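Local coordinates for protein short chain dehydrogenase (PDB 3G1T) that probably acts as an NAD(P)(H)-dependent oxidoreductase of the short-chain dehydrogenase family, built on a Rossmann-type fold, at residues 15-20 with 32-37; 149-154 with 179-184; 193-198 with 228-233. One frame throughout, in Å; residues are numbered along the deposited sequence. Where two conformers were deposited one is given.

Contact 1 (15-20 with 32-37); sequences RIILVT and LTYARY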
ATOM      1  N   ARG A  15      16.694  14.977  23.318  1.00 15.69           N
ATOM      2  CA  ARG A  15      15.500  14.362  22.686  1.00 14.33           C
ATOM      3  C   ARG A  15      15.818  12.909  22.409  1.00 14.02           C
ATOM      4  O   ARG A  15      16.919  12.588  21.941  1.00 15.56           O
ATOM      5  CB  ARG A  15      15.066  15.117  21.440  1.00 15.85           C
ATOM      6  CG  ARG A  15      14.779  16.539  21.840  1.00 21.65           C
ATOM      7  CD  ARG A  15      13.977  17.198  20.814  1.00 22.93           C
ATOM      8  NE  ARG A  15      12.582  16.806  20.709  1.00 19.72           N
ATOM      9  CZ  ARG A  15      11.606  17.190  21.560  1.00 24.89           C
ATOM     10  NH1 ARG A  15      11.825  17.845  22.709  1.00 20.06           N
ATOM     11  NH2 ARG A  15      10.355  16.854  21.286  1.00 18.70           N
ATOM     12  N   ILE A  16      14.871  12.051  22.719  1.00 14.25           N
ATOM     13  CA  ILE A  16      15.139  10.569  22.707  1.00 15.34           C
ATOM     14  C   ILE A  16      14.587  10.051  21.357  1.00 16.77           C
ATOM     15  O   ILE A  16      13.362  10.115  21.149  1.00 18.81           O
ATOM     16  CB  ILE A  16      14.404   9.858  23.856  1.00 16.42           C
ATOM     17  CG1 ILE A  16      14.799  10.533  25.207  1.00 19.06           C
ATOM     18  CG2 ILE A  16      14.760   8.359  23.857  1.00 19.85           C
ATOM     19  CD1 ILE A  16      13.931  10.211  26.374  1.00 19.86           C
ATOM     20  N   ILE A  17      15.432   9.544  20.451  1.00 15.55           N
ATOM     21  CA  ILE A  17      14.938   9.247  19.101  1.00 15.98           C
ATOM     22  C   ILE A  17      15.371   7.864  18.725  1.00 18.36           C
ATOM     23  O   ILE A  17      16.558   7.552  18.804  1.00 16.39           O
ATOM     24  CB  ILE A  17      15.511  10.226  18.106  1.00 15.23           C
ATOM     25  CG1 ILE A  17      15.250  11.669  18.635  1.00 16.80           C
ATOM     26  CG2 ILE A  17      15.039   9.947  16.619  1.00 18.00           C
ATOM     27  CD1 ILE A  17      15.785  12.687  17.653  1.00 18.23           C
ATOM     28  N   LEU A  18      14.375   7.076  18.342  1.00 19.47           N
ATOM     29  CA  LEU A  18      14.571   5.722  17.895  1.00 17.97           C
ATOM     30  C   LEU A  18      14.849   5.731  16.352  1.00 17.55           C
ATOM     31  O   LEU A  18      14.096   6.343  15.548  1.00 17.19           O
ATOM     32  CB  LEU A  18      13.323   4.864  18.208  1.00 16.53           C
ATOM     33  CG  LEU A  18      13.479   3.458  17.575  1.00 18.13           C
ATOM     34  CD1 LEU A  18      14.635   2.538  18.172  1.00 18.19           C
ATOM     35  CD2 LEU A  18      12.260   2.644  17.364  1.00 20.11           C
ATOM     36  N   VAL A  19      15.929   5.060  15.905  1.00 16.35           N
ATOM     37  CA  VAL A  19      16.272   5.089  14.456  1.00 17.10           C
ATOM     38  C   VAL A  19      16.348   3.667  13.953  1.00 17.27           C
ATOM     39  O   VAL A  19      17.171   2.898  14.464  1.00 16.29           O
ATOM     40  CB  VAL A  19      17.676   5.803  14.229  1.00 15.68           C
ATOM     41  CG1 VAL A  19      18.132   5.660  12.796  1.00 22.37           C
ATOM     42  CG2 VAL A  19      17.643   7.298  14.644  1.00 22.86           C
ATOM     43  N   THR A  20      15.451   3.275  13.031  1.00 16.93           N
ATOM     44  CA  THR A  20      15.451   1.901  12.518  1.00 16.99           C
ATOM     45  C   THR A  20      16.386   1.819  11.280  1.00 18.93           C
ATOM     46  O   THR A  20      16.794   2.827  10.737  1.00 19.15           O
ATOM     47  CB  THR A  20      14.053   1.305  12.189  1.00 18.52           C
ATOM     48  OG1 THR A  20      13.530   1.863  10.974  1.00 20.16           O
ATOM     49  CG2 THR A  20      13.051   1.448  13.382  1.00 21.13           C
ATOM     50  N   LEU A  32      24.155   8.742  13.839  1.00 16.46           N
ATOM     51  CA  LEU A  32      25.321   9.601  14.079  1.00 18.04           C
ATOM     52  C   LEU A  32      25.025  11.078  14.151  1.00 17.33           C
ATOM     53  O   LEU A  32      25.496  11.750  15.088  1.00 16.88           O
ATOM     54  CB  LEU A  32      26.328   9.416  12.940  1.00 20.03           C
ATOM     55  CG  LEU A  32      27.059   8.071  13.023  1.00 24.47           C
ATOM     56  CD1 LEU A  32      27.887   8.024  11.706  1.00 20.93           C
ATOM     57  CD2 LEU A  32      27.991   7.936  14.225  1.00 23.39           C
ATOM     58  N   THR A  33      24.296  11.595  13.140  1.00 16.87           N
ATOM     59  CA  THR A  33      23.963  13.010  13.017  1.00 16.74           C
ATOM     60  C   THR A  33      23.037  13.434  14.173  1.00 17.48           C
ATOM     61  O   THR A  33      23.254  14.465  14.823  1.00 18.80           O
ATOM     62  CB  THR A  33      23.212  13.334  11.687  1.00 19.77           C
ATOM     63  OG1 THR A  33      23.922  12.853  10.552  1.00 22.04           O
ATOM     64  CG2 THR A  33      23.095  14.816  11.506  1.00 21.40           C
ATOM     65  N   TYR A  34      22.015  12.649  14.430  1.00 15.49           N
ATOM     66  CA  TYR A  34      21.141  12.988  15.622  1.00 14.79           C
ATOM     67  C   TYR A  34      21.910  13.045  16.949  1.00 16.44           C
ATOM     68  O   TYR A  34      21.724  13.998  17.715  1.00 18.63           O
ATOM     69  CB  TYR A  34      19.935  12.054  15.710  1.00 15.31           C
ATOM     70  CG  TYR A  34      18.950  12.131  14.586  1.00 15.74           C
ATOM     71  CD1 TYR A  34      18.852  13.270  13.777  1.00 15.47           C
ATOM     72  CD2 TYR A  34      18.082  11.063  14.368  1.00 15.59           C
ATOM     73  CE1 TYR A  34      17.906  13.332  12.723  1.00 17.14           C
ATOM     74  CE2 TYR A  34      17.121  11.090  13.350  1.00 17.01           C
ATOM     75  CZ  TYR A  34      17.013  12.209  12.555  1.00 16.37           C
ATOM     76  OH  TYR A  34      16.003  12.228  11.606  1.00 17.07           O
ATOM     77  N   ALA A  35      22.805  12.069  17.191  1.00 17.78           N
ATOM     78  CA  ALA A  35      23.700  12.093  18.380  1.00 16.62           C
ATOM     79  C   ALA A  35      24.593  13.359  18.380  1.00 16.90           C
ATOM     80  O   ALA A  35      24.763  14.023  19.426  1.00 16.51           O
ATOM     81  CB  ALA A  35      24.485  10.806  18.458  1.00 18.11           C
ATOM     82  N   ARG A  36      25.140  13.729  17.219  1.00 18.00           N
ATOM     83  CA  ARG A  36      25.951  14.945  17.121  1.00 19.79           C
ATOM     84  C   ARG A  36      25.217  16.261  17.397  1.00 18.36           C
ATOM     85  O   ARG A  36      25.851  17.244  17.875  1.00 16.72           O
ATOM     86  CB  ARG A  36      26.645  14.993  15.772  1.00 23.38           C
ATOM     87  CG  ARG A  36      27.771  13.947  15.615  1.00 27.32           C
ATOM     88  CD  ARG A  36      28.144  13.724  14.118  1.00 29.15           C
ATOM     89  NE  ARG A  36      29.157  12.654  13.987  1.00 29.10           N
ATOM     90  CZ  ARG A  36      29.366  11.925  12.881  1.00 34.15           C
ATOM     91  NH1 ARG A  36      28.608  12.115  11.816  1.00 28.77           N
ATOM     92  NH2 ARG A  36      30.305  10.966  12.867  1.00 29.17           N
ATOM     93  N   TYR A  37      23.897  16.279  17.164  1.00 18.97           N
ATOM     94  CA  TYR A  37      23.061  17.432  17.546  1.00 17.83           C
ATOM     95  C   TYR A  37      22.411  17.224  18.908  1.00 16.46           C
ATOM     96  O   TYR A  37      21.402  17.851  19.163  1.00 15.39           O
ATOM     97  CB  TYR A  37      21.990  17.772  16.470  1.00 17.62           C
ATOM     98  CG  TYR A  37      22.632  18.501  15.296  1.00 17.33           C
ATOM     99  CD1 TYR A  37      22.555  19.878  15.185  1.00 18.22           C
ATOM    100  CD2 TYR A  37      23.412  17.795  14.365  1.00 18.75           C
ATOM    101  CE1 TYR A  37      23.189  20.584  14.122  1.00 18.16           C
ATOM    102  CE2 TYR A  37      24.060  18.461  13.296  1.00 17.96           C
ATOM    103  CZ  TYR A  37      23.948  19.858  13.190  1.00 20.26           C
ATOM    104  OH  TYR A  37      24.570  20.523  12.128  1.00 19.83           O
TER
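The first beta-alpha-beta unit of the Rossmann fold, strand 16-19, helix 25-36 and strand 40-45, is packed here by I17 and V19 of the strand meeting Y34 of the helix. The TGxxxGxG sequence starting at T20 fits the glycine-rich turn of short-chain dehydrogenases, which in relatives lies at the dinucleotide cofactor, so the contact probably lies just behind that site. CA atoms come nearest at I17 and Y34, 8.0 Å apart. I17 and V19, two positions apart on the strand, point toward the helix, while L18 points away from it, and its side chain touches I42 and L44 of strand 40-45. Y34 has its CG anti to the carbonyl carbon (chi1 -64°), which sends the ring toward the sheet. Its OH hydrogen-bonds Y227 O of helix 224-231, which gives the polar end a partner outside the contact. The contact itself is apolar and uses a single side of the ring, the CD2-CE2 bond. The I17 methyl approaches obliquely, with CG2 3.9 Å from Y34 CD2. The V19 methyl arrives near the ring plane, at the edge, with CG2 3.8 Å from Y34 CD2. Both methyls lie 4.0 Å from Y34 CE2, and 4.2 Å separates I17 CG2 from V19 CG2.

Contact 2 (149-154 with 179-184); sequences LVFTSS and QVLADE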
ATOM      1  N   LEU A 149       7.229  11.502  14.135  1.00 13.69           N
ATOM      2  CA  LEU A 149       7.265  10.108  13.580  1.00 13.42           C
ATOM      3  C   LEU A 149       7.485  10.321  12.047  1.00 16.44           C
ATOM      4  O   LEU A 149       6.785  11.121  11.372  1.00 13.73           O
ATOM      5  CB  LEU A 149       5.895   9.460  13.843  1.00 13.29           C
ATOM      6  CG  LEU A 149       5.584   8.113  13.133  1.00 15.06           C
ATOM      7  CD1 LEU A 149       6.575   7.076  13.650  1.00 14.36           C
ATOM      8  CD2 LEU A 149       4.204   7.694  13.520  1.00 15.32           C
ATOM      9  N   VAL A 150       8.525   9.675  11.534  1.00 16.99           N
ATOM     10  CA  VAL A 150       8.924   9.914  10.173  1.00 15.34           C
ATOM     11  C   VAL A 150       8.976   8.559   9.486  1.00 15.90           C
ATOM     12  O   VAL A 150       9.592   7.618  10.026  1.00 15.24           O
ATOM     13  CB  VAL A 150      10.336  10.601  10.103  1.00 14.79           C
ATOM     14  CG1 VAL A 150      10.778  10.678   8.580  1.00 14.32           C
ATOM     15  CG2 VAL A 150      10.195  12.059  10.748  1.00 14.76           C
ATOM     16  N   PHE A 151       8.353   8.471   8.308  1.00 15.87           N
ATOM     17  CA  PHE A 151       8.468   7.269   7.446  1.00 15.89           C
ATOM     18  C   PHE A 151       9.351   7.562   6.254  1.00 13.45           C
ATOM     19  O   PHE A 151       9.512   8.693   5.842  1.00 16.55           O
ATOM     20  CB  PHE A 151       7.088   6.805   6.951  1.00 14.26           C
ATOM     21  CG  PHE A 151       6.151   6.352   8.062  1.00 16.25           C
ATOM     22  CD1 PHE A 151       6.176   5.043   8.553  1.00 15.43           C
ATOM     23  CD2 PHE A 151       5.258   7.299   8.646  1.00 15.02           C
ATOM     24  CE1 PHE A 151       5.274   4.576   9.590  1.00 16.83           C
ATOM     25  CE2 PHE A 151       4.375   6.852   9.688  1.00 13.28           C
ATOM     26  CZ  PHE A 151       4.362   5.566  10.163  1.00 15.40           C
ATOM     27  N   THR A 152       9.933   6.482   5.684  1.00 14.67           N
ATOM     28  CA  THR A 152      10.735   6.606   4.436  1.00 15.05           C
ATOM     29  C   THR A 152       9.869   6.277   3.229  1.00 15.02           C
ATOM     30  O   THR A 152       9.242   5.223   3.155  1.00 17.68           O
ATOM     31  CB  THR A 152      11.953   5.662   4.533  1.00 15.26           C
ATOM     32  OG1 THR A 152      12.728   6.012   5.670  1.00 16.98           O
ATOM     33  CG2 THR A 152      12.798   5.855   3.215  1.00 18.93           C
ATOM     34  N   SER A 153       9.791   7.241   2.333  1.00 13.37           N
ATOM     35  CA  SER A 153       9.085   7.076   1.041  1.00 16.78           C
ATOM     36  C   SER A 153      10.084   7.051  -0.139  1.00 17.90           C
ATOM     37  O   SER A 153      11.311   6.747   0.025  1.00 17.58           O
ATOM     38  CB  SER A 153       8.032   8.189   0.844  1.00 18.99           C
ATOM     39  OG  SER A 153       7.141   7.790  -0.221  1.00 17.63           O
ATOM     40  N   SER A 154       9.533   7.240  -1.322  1.00 15.47           N
ATOM     41  CA  SER A 154      10.337   7.169  -2.594  1.00 17.11           C
ATOM     42  C   SER A 154       9.591   7.955  -3.657  1.00 17.45           C
ATOM     43  O   SER A 154       8.382   8.209  -3.479  1.00 18.93           O
ATOM     44  CB  SER A 154      10.589   5.697  -3.037  1.00 18.76           C
ATOM     45  OG  SER A 154      11.101   5.789  -4.344  1.00 18.54           O
ATOM     46  N   GLN A 179      -0.545   9.345   6.174  1.00 13.15           N
ATOM     47  CA  GLN A 179      -1.701  10.324   6.134  1.00 14.42           C
ATOM     48  C   GLN A 179      -2.774   9.979   7.142  1.00 15.28           C
ATOM     49  O   GLN A 179      -3.243  10.927   7.783  1.00 12.86           O
ATOM     50  CB  GLN A 179      -2.367  10.387   4.759  1.00 13.16           C
ATOM     51  CG  GLN A 179      -1.391  11.013   3.737  1.00 12.22           C
ATOM     52  CD  GLN A 179      -2.041  11.228   2.400  1.00 14.61           C
ATOM     53  OE1 GLN A 179      -3.270  11.290   2.279  1.00 15.75           O
ATOM     54  NE2 GLN A 179      -1.209  11.373   1.361  1.00 16.02           N
ATOM     55  N   VAL A 180      -3.051   8.694   7.349  1.00 12.93           N
ATOM     56  CA  VAL A 180      -4.056   8.264   8.417  1.00 12.91           C
ATOM     57  C   VAL A 180      -3.559   8.727   9.790  1.00 15.13           C
ATOM     58  O   VAL A 180      -4.314   9.355  10.569  1.00 16.20           O
ATOM     59  CB  VAL A 180      -4.345   6.778   8.383  1.00 11.03           C
ATOM     60  CG1 VAL A 180      -5.280   6.317   9.582  1.00 15.26           C
ATOM     61  CG2 VAL A 180      -5.075   6.480   7.056  1.00 13.94           C
ATOM     62  N   LEU A 181      -2.296   8.363  10.113  1.00 14.32           N
ATOM     63  CA  LEU A 181      -1.699   8.707  11.397  1.00 14.89           C
ATOM     64  C   LEU A 181      -1.661  10.227  11.616  1.00 15.61           C
ATOM     65  O   LEU A 181      -2.049  10.739  12.699  1.00 17.42           O
ATOM     66  CB  LEU A 181      -0.214   8.176  11.441  1.00 14.47           C
ATOM     67  CG  LEU A 181      -0.178   6.704  11.643  1.00 12.41           C
ATOM     68  CD1 LEU A 181       1.166   6.110  11.154  1.00 16.41           C
ATOM     69  CD2 LEU A 181      -0.345   6.289  13.131  1.00 16.29           C
ATOM     70  N   ALA A 182      -1.256  10.955  10.564  1.00 14.48           N
ATOM     71  CA  ALA A 182      -1.112  12.399  10.690  1.00 14.10           C
ATOM     72  C   ALA A 182      -2.496  12.960  10.991  1.00 12.76           C
ATOM     73  O   ALA A 182      -2.601  13.855  11.852  1.00 13.44           O
ATOM     74  CB  ALA A 182      -0.624  12.964   9.351  1.00 14.94           C
ATOM     75  N   ASP A 183      -3.520  12.496  10.244  1.00 11.31           N
ATOM     76  CA  ASP A 183      -4.949  12.992  10.551  1.00 11.49           C
ATOM     77  C   ASP A 183      -5.386  12.650  11.945  1.00 15.18           C
ATOM     78  O   ASP A 183      -5.969  13.495  12.639  1.00 16.68           O
ATOM     79  CB  ASP A 183      -5.921  12.400   9.560  1.00 13.89           C
ATOM     80  CG  ASP A 183      -7.281  13.200   9.504  1.00 17.70           C
ATOM     81  OD1 ASP A 183      -7.268  14.466   9.493  1.00 20.93           O
ATOM     82  OD2 ASP A 183      -8.306  12.586   9.335  1.00 15.57           O
ATOM     83  N   GLU A 184      -5.026  11.501  12.458  1.00 13.79           N
ATOM     84  CA  GLU A 184      -5.465  11.133  13.806  1.00 13.65           C
ATOM     85  C   GLU A 184      -4.827  11.933  14.926  1.00 14.44           C
ATOM     86  O   GLU A 184      -5.406  11.971  16.036  1.00 16.25           O
ATOM     87  CB  GLU A 184      -5.200   9.658  14.090  1.00 12.15           C
ATOM     88  CG  GLU A 184      -6.111   8.772  13.111  1.00 14.80           C
ATOM     89  CD  GLU A 184      -6.005   7.274  13.365  1.00 12.52           C
ATOM     90  OE1 GLU A 184      -5.223   6.773  14.205  1.00 15.30           O
ATOM     91  OE2 GLU A 184      -6.741   6.486  12.701  1.00 14.76           O
TER
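Strand 147-152 and helix 165-185 run antiparallel in this contact: the nearest CA pairs are L149 with A182 at 9.2 Å and F151 with Q179 at 10.7 Å, so the helix number falls as the strand number rises. That is the direction expected of a beta-alpha-beta unit, whose next strand is 190-196. L181 points toward the sheet and makes the whole contact from the helix side through one methyl, CD1. The F151 ring presents its rim to that methyl, with CZ 3.4 Å and CE2 3.6 Å from L181 CD1, and CD1 lies close to the ring plane. L149 meets the same methyl more loosely, its CD2 being 4.2 Å from L181 CD1. With CG anti to the backbone N (chi1 169°), the L149 side chain brings CD2 within 3.9 Å of F151 CE2, and the two strand residues thus form a joint apolar surface that L181 CD1 meets. V192 of strand 190-196 touches all three side chains, and the F151 ring also meets the H100 ring with their planes about 20° apart. The outer side of the helix serves the dimer: Q179, D183 and E184 accept hydrogen bonds from backbone N atoms of G160, A162, N163 and M111 of the second subunit. L181, for its part, also touches M111 of that subunit. Between the two segments the 93 Å² of buried surface involves carbon alone, consistent with apolar packing, rather than directional bonds, joining them.

Contact 3 (193-198 with 228-233); sequences NCINPG and LWLMGD. With MG (magnesium ion), chain B.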
ATOM      1  N   ASN A 193       5.148  12.414   9.267  1.00 15.05           N
ATOM      2  CA  ASN A 193       5.443  12.904   7.903  1.00 12.66           C
ATOM      3  C   ASN A 193       6.300  11.883   7.200  1.00 13.75           C
ATOM      4  O   ASN A 193       6.732  10.955   7.857  1.00 14.33           O
ATOM      5  CB  ASN A 193       6.283  14.167   7.981  1.00 13.82           C
ATOM      6  CG  ASN A 193       5.489  15.339   8.509  1.00 14.91           C
ATOM      7  OD1 ASN A 193       4.660  15.903   7.779  1.00 15.97           O
ATOM      8  ND2 ASN A 193       5.740  15.726   9.782  1.00 13.08           N
ATOM      9  N   CYS A 194       6.411  12.004   5.887  1.00 14.14           N
ATOM     10  CA  CYS A 194       7.404  11.148   5.161  1.00 14.74           C
ATOM     11  C   CYS A 194       8.605  11.898   4.615  1.00 16.38           C
ATOM     12  O   CYS A 194       8.495  13.107   4.287  1.00 16.08           O
ATOM     13  CB  CYS A 194       6.715  10.526   3.949  1.00 14.74           C
ATOM     14  SG  CYS A 194       5.635   9.093   4.375  1.00 17.21           S
ATOM     15  N   ILE A 195       9.722  11.176   4.477  1.00 16.14           N
ATOM     16  CA  ILE A 195      10.917  11.680   3.726  1.00 17.57           C
ATOM     17  C   ILE A 195      11.251  10.755   2.532  1.00 15.72           C
ATOM     18  O   ILE A 195      11.320   9.511   2.701  1.00 16.70           O
ATOM     19  CB  ILE A 195      12.170  11.775   4.648  1.00 20.39           C
ATOM     20  CG1 ILE A 195      12.010  12.889   5.665  1.00 21.45           C
ATOM     21  CG2 ILE A 195      13.507  12.060   3.786  1.00 20.45           C
ATOM     22  CD1 ILE A 195      13.310  13.292   6.385  1.00 24.41           C
ATOM     23  N   ASN A 196      11.413  11.375   1.360  1.00 15.92           N
ATOM     24  CA  ASN A 196      11.952  10.696   0.145  1.00 16.75           C
ATOM     25  C   ASN A 196      13.429  11.073   0.019  1.00 17.06           C
ATOM     26  O   ASN A 196      13.722  12.206  -0.376  1.00 18.27           O
ATOM     27  CB  ASN A 196      11.180  11.143  -1.090  1.00 17.89           C
ATOM     28  CG  ASN A 196      11.870  10.693  -2.399  1.00 17.04           C
ATOM     29  OD1 ASN A 196      12.600   9.706  -2.400  1.00 19.76           O
ATOM     30  ND2 ASN A 196      11.698  11.469  -3.488  1.00 19.19           N
ATOM     31  N   PRO A 197      14.362  10.133   0.313  1.00 17.39           N
ATOM     32  CA  PRO A 197      15.750  10.596   0.281  1.00 17.63           C
ATOM     33  C   PRO A 197      16.193  10.997  -1.127  1.00 18.83           C
ATOM     34  O   PRO A 197      17.166  11.729  -1.239  1.00 19.09           O
ATOM     35  CB  PRO A 197      16.579   9.407   0.788  1.00 17.78           C
ATOM     36  CG  PRO A 197      15.734   8.248   0.721  1.00 22.50           C
ATOM     37  CD  PRO A 197      14.266   8.715   0.660  1.00 17.68           C
ATOM     38  N   GLY A 198      15.491  10.543  -2.174  1.00 19.50           N
ATOM     39  CA  GLY A 198      15.973  10.778  -3.572  1.00 19.65           C
ATOM     40  C   GLY A 198      17.144   9.833  -3.793  1.00 20.68           C
ATOM     41  O   GLY A 198      17.543   9.047  -2.890  1.00 21.24           O
ATOM     42  N   LEU A 228      17.347  16.267  10.118  1.00 17.16           N
ATOM     43  CA  LEU A 228      17.466  17.102  11.313  1.00 14.73           C
ATOM     44  C   LEU A 228      16.225  18.008  11.461  1.00 17.49           C
ATOM     45  O   LEU A 228      15.646  18.059  12.586  1.00 18.09           O
ATOM     46  CB  LEU A 228      18.696  18.068  11.186  1.00 18.39           C
ATOM     47  CG  LEU A 228      19.938  17.301  11.580  1.00 31.04           C
ATOM     48  CD1 LEU A 228      21.196  18.064  10.996  1.00 22.87           C
ATOM     49  CD2 LEU A 228      19.968  17.041  13.173  1.00 20.78           C
ATOM     50  N   TRP A 229      15.814  18.679  10.371  1.00 15.84           N
ATOM     51  CA  TRP A 229      14.668  19.633  10.451  1.00 18.13           C
ATOM     52  C   TRP A 229      13.394  18.937  10.957  1.00 17.92           C
ATOM     53  O   TRP A 229      12.710  19.446  11.865  1.00 15.67           O
ATOM     54  CB  TRP A 229      14.450  20.208   9.070  1.00 16.63           C
ATOM     55  CG  TRP A 229      13.329  21.210   9.063  1.00 16.29           C
ATOM     56  CD1 TRP A 229      13.362  22.504   9.560  1.00 18.60           C
ATOM     57  CD2 TRP A 229      12.042  21.011   8.515  1.00 17.56           C
ATOM     58  NE1 TRP A 229      12.131  23.121   9.341  1.00 18.25           N
ATOM     59  CE2 TRP A 229      11.297  22.216   8.732  1.00 16.84           C
ATOM     60  CE3 TRP A 229      11.435  19.931   7.861  1.00 16.69           C
ATOM     61  CZ2 TRP A 229       9.980  22.376   8.269  1.00 17.82           C
ATOM     62  CZ3 TRP A 229      10.117  20.066   7.435  1.00 20.10           C
ATOM     63  CH2 TRP A 229       9.399  21.292   7.658  1.00 17.77           C
ATOM     64  N   LEU A 230      13.097  17.739  10.448  1.00 18.53           N
ATOM     65  CA  LEU A 230      11.873  17.038  10.934  0.50 17.85           C
ATOM     66  C   LEU A 230      11.898  16.579  12.371  1.00 16.87           C
ATOM     67  O   LEU A 230      10.837  16.354  12.937  1.00 14.93           O
ATOM     68  CB  LEU A 230      11.473  15.855  10.029  0.50 18.70           C
ATOM     69  CG  LEU A 230      10.805  16.265   8.711  0.50 11.77           C
ATOM     70  CD1 LEU A 230      10.613  15.023   7.852  0.50 19.60           C
ATOM     71  CD2 LEU A 230       9.411  16.949   8.876  0.50 18.19           C
ATOM     72  N   MET A 231      13.099  16.415  12.999  1.00 15.15           N
ATOM     73  CA  MET A 231      13.103  15.972  14.413  1.00 15.08           C
ATOM     74  C   MET A 231      13.110  17.164  15.403  1.00 14.55           C
ATOM     75  O   MET A 231      12.733  17.004  16.559  1.00 18.28           O
ATOM     76  CB  MET A 231      14.331  15.075  14.680  1.00 17.09           C
ATOM     77  CG  MET A 231      14.164  13.602  14.136  1.00 18.64           C
ATOM     78  SD  MET A 231      12.679  12.697  14.745  1.00 12.41           S
ATOM     79  CE  MET A 231      12.612  11.316  13.617  1.00 21.75           C
ATOM     80  N   GLY A 232      13.523  18.338  14.903  1.00 13.85           N
ATOM     81  CA  GLY A 232      13.677  19.624  15.678  1.00 13.63           C
ATOM     82  C   GLY A 232      12.402  20.436  15.700  1.00 14.26           C
ATOM     83  O   GLY A 232      11.452  20.285  14.873  1.00 13.97           O
ATOM     84  N   ASP A 233      12.407  21.409  16.604  1.00 15.77           N
ATOM     85  CA  ASP A 233      11.164  22.133  16.800  1.00 17.75           C
ATOM     86  C   ASP A 233      10.810  23.040  15.607  1.00 16.93           C
ATOM     87  O   ASP A 233       9.662  23.533  15.577  1.00 17.19           O
ATOM     88  CB  ASP A 233      11.305  23.046  18.040  1.00 17.39           C
ATOM     89  CG  ASP A 233      11.195  22.277  19.332  1.00 16.56           C
ATOM     90  OD1 ASP A 233      10.767  21.115  19.339  1.00 17.12           O
ATOM     91  OD2 ASP A 233      11.565  22.881  20.381  1.00 16.50           O
TER
HETATM   92 MG    MG B 259      12.106  22.249  22.259  0.50 18.73          MG
HETATM   93  O   HOH W   1      10.482  20.869  22.026  1.00 20.81           O
HETATM   94  O   HOH W   2      13.514  21.012  21.608  1.00 12.03           O
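Segments 193-198 and 228-233 approach most closely at N193 and L230, whose CA atoms are 8.2 Å apart, the first near the middle of strand 190-196 and the second on helix 224-231. L230 carries the helix side, pointing toward the strand with its two methyls divided between two residues; it was modelled in two conformers, and its methyl distances hold for one of them. CD2 of L230 lies 4.0 Å from N193 ND2, a packing contact with an amide whose polar atoms are engaged otherwise: OD1 accepts from M241 N and ND2 donates to K238 O, which fixes its rotation. The other methyl, CD1, meets I195; the two side chains lie alongside each other, running opposite ways, and L230 CD1 is 3.5 Å from I195 CD1. At the end of the strand, N196 OD1 accepts from G198 N at 3.0 Å, an Asx turn in which the donor lies well above the carbonyl plane (68° out of it). The turn carries the Pro-Gly pair found at this place in many short-chain dehydrogenases. L228 O accepts from both M231 N and G232 N. Farther on, D233 OD2 binds a magnesium ion at 2.1 Å, joined by two waters, one of which donates to D233 OD1 at 2.7 Å. The metal site is remote from the packed side chains. Around the contact, L230 also touches F243 of strand 242-244, I195 reaches V150 of strand 147-152, and M231 rests on S148 and V150 of that strand, while L228 packs against T33 and Y34 of helix 25-36.

Overall arrangement
From the N terminus, contact 1 closes first, folding helix 25-36 back on strand 16-19 across 11 residues. Contact 2 follows, closing a 24-residue stretch between strand 147-152 and helix 165-185, and contact 3 closes 29 residues between strand 190-196 and helix 224-231. The three are in series; none nests in or crosses another. All reach the one parallel sheet. Contacts 2 and 3 lie on neighbouring strands, 147-152 and 190-196, with probable backbone hydrogen bonds from I195 N to F151 O and S153 N to I195 O. Contacts 1 and 3 meet through helices 25-36 and 224-231, whereas contacts 1 and 2 do not touch, their centres lying 19 Å apart.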